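Local coordinates for thermostable monoacylglycerol lipase (Bacillus, PDB 4LHE), which hydrolyses monoacylglycerols to glycerol and free fatty acids as an esterase of the alpha/beta hydrolase fold, at residues T68-V74 with Q169-L173; A121-I125 with M174-K178. All blocks are in the same frame, centred on the assembly; numbering follows the deposited sequence.

Both contacts use helix 164-179, and their centres lie about 12 Å apart. Contact 1 sets the middle of this helix against the start of helix 70-87. Contact 2 sets the next turn against the loop that leaves strand 115-119 of the central sheet. Along the chain the segments alternate: 68-74, 121-125, 169-173, then 174-178. The two contacts also touch, where Phe70 CZ lies 3.5 Å from Gln176 NE2. Helix 164-179 belongs to the insertion between strands 115-119 and 188-193, the place where many alpha/beta hydrolases carry a cap. The contacts therefore join this probable cap helix to the hydrolase core, in a structure of the closed form.

Contact 1: T68-V74 with Q169-L173; sequences TTFHDWV and QLARL
Gln169 reaches the start of helix 70-87 with its side-chain amide. Its OE1 accepts a hydrogen bond from Phe70 N at 2.8 Å. The bond is fairly straight at the hydrogen (164°), but the N-H comes from above the carbonyl plane and not along a lone pair. A bend at chi2 (-74°) brings the amide of Gln169 beside the Thr69-Phe70 peptide. The same OE1 lies at the edge of the Phe70 ring, 3.1 Å from CD2, and 3.3 Å from Thr69 CB. Phe70 N, in the first turn, lacks an acceptor within its own helix, and Gln169 supplies one. Asp72 N is shared between Thr69 O and Thr69 OG1. With Asp72 OD2 accepting from Thr69 N, this makes a capping box, Thr69 being the N-cap. Gln169 CB also rests on Trp73, 3.8 Å from CH2.

The CB of Leu170 points away, and its backbone N comes near the edge of the Trp73 ring. Its side chain instead touches Phe29 and Met98. In the alpha/beta hydrolase fold, helix 70-87 is a core helix, whereas helix 164-179 lies in the insertion after strand 115-119. The two short helical segments approach to 10.1 Å, with their directions 60° apart.

Arg172 lays a face of its guanidinium over the rim of Phe70, with CZ 3.9 Å from CE2. The two planes are almost perpendicular, so the ring presents its edge to the cation and not its pi face. The backbone N and CA of Leu173 cover one face of that ring, and the His71 ring covers the opposite face. Leu173 CD1 meets Phe70 CD1 at 3.8 Å and Val74 CG2 at 4.3 Å, while its other methyl, CD2, comes near the edge of Trp73.

Contact 2: A121-I125 with M174-K178; sequences AAVDI and MAQTK
The loop after strand 115-119 of the central sheet packs Ala122, Val123, Asp124 and Ile125 against Met174 and Lys178 of helix 164-179. This puts the helix close to the probable active site, because the Ala122 side chain also touches residues of the likely catalytic triad of Ser97, Asp196 and His226.

Met174 is the main apolar element. Its chain is extended beyond CG (chi2 -174°), which carries the terminal methyl out to Ala122 and Ile125. There CE meets Ile125 CD1 at 3.5 Å and Ala122 CB at 3.6 Å. The sulfur lies alongside Ile125 CG1 at 3.8 Å. Nearer the helix, Met174 CB rests on Val123 O at 3.7 Å. With an alanine here in place of Met174, the methyls of Ala122 and Ile125 would probably lose this partner, and a gap would be likely to open between loop and helix.

One turn on, Lys178 is also extended. Its CG packs against Val123 CG1 at 3.6 Å, and the two side chains cross at about a right angle. The rest of the chain runs past Val123 to Asp124, where NZ forms a salt bridge with OD2 at 3.4 Å. The ammonium does not meet the carboxylate head-on, since NZ is slightly nearer to Asp124 CB, at 3.2 Å.

The backbone of the loop is held from other sides. Asn203 OD1 accepts from both Val123 N and Asp124 N, and Ala122 O bonds to Thr101 OG1. Ile206 of helix 202-210 touches both Val123 and Lys178.

The contact thus joins largely buried methyl and thioether packing to one rather long charge pair at a partly exposed margin. Its cohesion probably comes more from apolar packing than from the salt bridge.

Contact 1: T68-V74 with Q169-L173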
loop_
_atom_site.group_PDB
_atom_site.type_symbol
_atom_site.label_atom_id
_atom_site.label_comp_id
_atom_site.label_asym_id
_atom_site.label_seq_id
_atom_site.Cartn_x
_atom_site.Cartn_y
_atom_site.Cartn_z
ATOM N N THR A 68 3.915 17.392 -1.337
ATOM C CA THR A 68 2.621 16.723 -1.219
ATOM C C THR A 68 2.224 16.511 0.230
ATOM O O THR A 68 3.084 16.436 1.117
ATOM C CB THR A 68 2.604 15.344 -1.902
ATOM O OG1 THR A 68 3.493 14.448 -1.207
ATOM C CG2 THR A 68 3.012 15.465 -3.347
ATOM N N THR A 69 0.915 16.411 0.464
ATOM C CA THR A 69 0.387 16.065 1.774
ATOM C C THR A 69 -0.230 14.678 1.661
ATOM O O THR A 69 -0.431 14.191 0.550
ATOM C CB THR A 69 -0.721 17.039 2.195
ATOM O OG1 THR A 69 -1.898 16.779 1.416
ATOM C CG2 THR A 69 -0.272 18.486 1.980
ATOM N N PHE A 70 -0.554 14.052 2.791
ATOM C CA PHE A 70 -1.286 12.779 2.745
ATOM C C PHE A 70 -2.646 12.943 2.069
ATOM O O PHE A 70 -3.183 11.990 1.489
ATOM C CB PHE A 70 -1.399 12.116 4.132
ATOM C CG PHE A 70 -2.498 12.667 5.009
ATOM C CD1 PHE A 70 -3.772 12.115 4.987
ATOM C CD2 PHE A 70 -2.239 13.704 5.884
ATOM C CE1 PHE A 70 -4.774 12.601 5.812
ATOM C CE2 PHE A 70 -3.235 14.203 6.707
ATOM C CZ PHE A 70 -4.502 13.650 6.678
ATOM N N HIS A 71 -3.192 14.156 2.113
ATOM C CA HIS A 71 -4.424 14.435 1.376
ATOM C C HIS A 71 -4.246 14.232 -0.133
ATOM O O HIS A 71 -5.184 13.793 -0.824
ATOM C CB HIS A 71 -4.950 15.842 1.691
ATOM C CG HIS A 71 -5.340 16.032 3.127
ATOM N ND1 HIS A 71 -6.262 15.224 3.762
ATOM C CD2 HIS A 71 -4.938 16.939 4.050
ATOM C CE1 HIS A 71 -6.401 15.618 5.017
ATOM N NE2 HIS A 71 -5.605 16.653 5.219
ATOM N N ASP A 72 -3.054 14.534 -0.645
ATOM C CA ASP A 72 -2.758 14.287 -2.057
ATOM C C ASP A 72 -2.743 12.779 -2.383
ATOM O O ASP A 72 -3.234 12.354 -3.430
ATOM C CB ASP A 72 -1.410 14.921 -2.455
ATOM C CG ASP A 72 -1.438 16.454 -2.435
ATOM O OD1 ASP A 72 -2.468 17.048 -2.808
ATOM O OD2 ASP A 72 -0.414 17.062 -2.056
ATOM N N TRP A 73 -2.162 11.991 -1.482
ATOM C CA TRP A 73 -2.029 10.547 -1.667
ATOM C C TRP A 73 -3.393 9.891 -1.599
ATOM O O TRP A 73 -3.719 9.027 -2.426
ATOM C CB TRP A 73 -1.091 9.948 -0.605
ATOM C CG TRP A 73 0.233 10.670 -0.522
ATOM C CD1 TRP A 73 0.872 11.336 -1.535
ATOM C CD2 TRP A 73 1.066 10.808 0.638
ATOM N NE1 TRP A 73 2.051 11.881 -1.067
ATOM C CE2 TRP A 73 2.188 11.571 0.262
ATOM C CE3 TRP A 73 0.970 10.357 1.957
ATOM C CZ2 TRP A 73 3.210 11.887 1.158
ATOM C CZ3 TRP A 73 1.983 10.689 2.851
ATOM C CH2 TRP A 73 3.080 11.443 2.445
ATOM N N VAL A 74 -4.199 10.318 -0.629
ATOM C CA VAL A 74 -5.596 9.883 -0.556
ATOM C C VAL A 74 -6.343 10.217 -1.837
ATOM O O VAL A 74 -7.116 9.395 -2.357
ATOM C CB VAL A 74 -6.326 10.482 0.672
ATOM C CG1 VAL A 74 -7.847 10.307 0.541
ATOM C CG2 VAL A 74 -5.818 9.814 1.925
ATOM N N GLN A 169 3.464 13.820 7.513
ATOM C CA GLN A 169 2.208 13.566 6.807
ATOM C C GLN A 169 1.785 12.115 6.981
ATOM O O GLN A 169 0.605 11.820 7.224
ATOM C CB GLN A 169 2.357 13.894 5.318
ATOM C CG GLN A 169 2.508 15.381 5.016
ATOM C CD GLN A 169 1.205 16.145 5.166
ATOM O OE1 GLN A 169 0.124 15.583 5.003
ATOM N NE2 GLN A 169 1.301 17.443 5.470
ATOM N N LEU A 170 2.767 11.226 6.865
ATOM C CA LEU A 170 2.569 9.782 7.032
ATOM C C LEU A 170 2.073 9.394 8.431
ATOM O O LEU A 170 1.233 8.494 8.580
ATOM C CB LEU A 170 3.878 9.057 6.736
ATOM C CG LEU A 170 3.843 7.550 6.976
ATOM C CD1 LEU A 170 2.731 6.896 6.146
ATOM C CD2 LEU A 170 5.189 6.919 6.688
ATOM N N ALA A 171 2.611 10.059 9.454
ATOM C CA ALA A 171 2.199 9.805 10.832
ATOM C C ALA A 171 0.753 10.249 11.032
ATOM O O ALA A 171 -0.017 9.598 11.747
ATOM C CB ALA A 171 3.122 10.531 11.799
ATOM N N ARG A 172 0.384 11.360 10.403
ATOM C CA ARG A 172 -0.991 11.853 10.461
ATOM C C ARG A 172 -1.988 10.927 9.768
ATOM O O ARG A 172 -3.095 10.716 10.262
ATOM C CB ARG A 172 -1.090 13.251 9.865
ATOM C CG ARG A 172 -0.464 14.331 10.736
ATOM C CD ARG A 172 -1.154 15.665 10.519
ATOM N NE ARG A 172 -0.772 16.281 9.259
ATOM C CZ ARG A 172 -1.531 17.140 8.586
ATOM N NH1 ARG A 172 -2.731 17.467 9.041
ATOM N NH2 ARG A 172 -1.091 17.658 7.446
ATOM N N LEU A 173 -1.598 10.411 8.607
ATOM C CA LEU A 173 -2.398 9.415 7.901
ATOM C C LEU A 173 -2.607 8.158 8.747
ATOM O O LEU A 173 -3.719 7.635 8.803
ATOM C CB LEU A 173 -1.732 9.054 6.567
ATOM C CG LEU A 173 -2.393 7.960 5.728
ATOM C CD1 LEU A 173 -3.812 8.334 5.446
ATOM C CD2 LEU A 173 -1.627 7.743 4.435
#

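Contact 2: A121-I125 with M174-K178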
loop_
_atom_site.group_PDB
_atom_site.type_symbol
_atom_site.label_atom_id
_atom_site.label_comp_id
_atom_site.label_asym_id
_atom_site.label_seq_id
_atom_site.Cartn_x
_atom_site.Cartn_y
_atom_site.Cartn_z
ATOM N N ALA A 121 0.785 -3.593 6.227
ATOM C CA ALA A 121 0.179 -2.274 6.407
ATOM C C ALA A 121 0.667 -1.612 7.688
ATOM O O ALA A 121 0.833 -2.272 8.722
ATOM C CB ALA A 121 -1.335 -2.377 6.409
ATOM N N ALA A 122 0.898 -0.304 7.594
ATOM C CA ALA A 122 1.427 0.501 8.693
ATOM C C ALA A 122 0.314 1.282 9.384
ATOM O O ALA A 122 -0.391 2.068 8.740
ATOM C CB ALA A 122 2.484 1.458 8.158
ATOM N N VAL A 123 0.176 1.082 10.695
ATOM C CA VAL A 123 -0.912 1.685 11.474
ATOM C C VAL A 123 -0.408 2.376 12.752
ATOM O O VAL A 123 -0.996 3.360 13.223
ATOM C CB VAL A 123 -2.019 0.628 11.760
ATOM C CG1 VAL A 123 -2.595 0.780 13.147
ATOM C CG2 VAL A 123 -3.117 0.692 10.690
ATOM N N ASP A 124 0.701 1.882 13.290
ATOM C CA ASP A 124 1.313 2.490 14.469
ATOM C C ASP A 124 2.833 2.258 14.486
ATOM O O ASP A 124 3.298 1.224 14.969
ATOM C CB ASP A 124 0.666 1.921 15.740
ATOM C CG ASP A 124 1.295 2.457 17.026
ATOM O OD1 ASP A 124 1.672 3.654 17.064
ATOM O OD2 ASP A 124 1.405 1.676 18.002
ATOM N N ILE A 125 3.606 3.208 13.953
ATOM C CA ILE A 125 5.068 3.066 13.938
ATOM C C ILE A 125 5.747 3.892 15.033
ATOM O O ILE A 125 5.782 5.123 14.956
ATOM C CB ILE A 125 5.703 3.465 12.582
ATOM C CG1 ILE A 125 5.076 2.690 11.418
ATOM C CG2 ILE A 125 7.210 3.238 12.612
ATOM C CD1 ILE A 125 5.891 2.787 10.131
ATOM N N MET A 174 -1.556 7.668 9.400
ATOM C CA MET A 174 -1.695 6.461 10.220
ATOM C C MET A 174 -2.655 6.693 11.400
ATOM O O MET A 174 -3.400 5.790 11.794
ATOM C CB MET A 174 -0.335 5.960 10.717
ATOM C CG MET A 174 0.643 5.544 9.616
ATOM S SD MET A 174 2.114 4.806 10.344
ATOM C CE MET A 174 3.272 4.857 8.993
ATOM N N ALA A 175 -2.650 7.912 11.936
ATOM C CA ALA A 175 -3.485 8.254 13.089
ATOM C C ALA A 175 -4.954 8.258 12.714
ATOM O O ALA A 175 -5.774 7.648 13.395
ATOM C CB ALA A 175 -3.080 9.617 13.658
ATOM N N GLN A 176 -5.287 8.980 11.649
ATOM C CA GLN A 176 -6.662 9.069 11.184
ATOM C C GLN A 176 -7.152 7.686 10.736
ATOM O O GLN A 176 -8.355 7.406 10.792
ATOM C CB GLN A 176 -6.767 10.093 10.035
ATOM C CG GLN A 176 -8.087 10.865 9.964
ATOM C CD GLN A 176 -8.365 11.465 8.580
ATOM O OE1 GLN A 176 -9.386 11.160 7.946
ATOM N NE2 GLN A 176 -7.463 12.328 8.112
ATOM N N THR A 177 -6.225 6.814 10.318
ATOM C CA THR A 177 -6.590 5.469 9.833
ATOM C C THR A 177 -6.820 4.490 10.978
ATOM O O THR A 177 -7.844 3.816 11.036
ATOM C CB THR A 177 -5.516 4.870 8.885
ATOM O OG1 THR A 177 -5.348 5.721 7.744
ATOM C CG2 THR A 177 -5.926 3.484 8.416
ATOM N N LYS A 178 -5.861 4.411 11.889
ATOM C CA LYS A 178 -5.986 3.533 13.042
ATOM C C LYS A 178 -7.214 3.885 13.888
ATOM O O LYS A 178 -7.935 3.001 14.357
ATOM C CB LYS A 178 -4.730 3.641 13.894
ATOM C CG LYS A 178 -4.769 2.822 15.162
ATOM C CD LYS A 178 -3.539 3.155 15.979
ATOM C CE LYS A 178 -3.371 2.236 17.167
ATOM N NZ LYS A 178 -1.938 2.221 17.589
#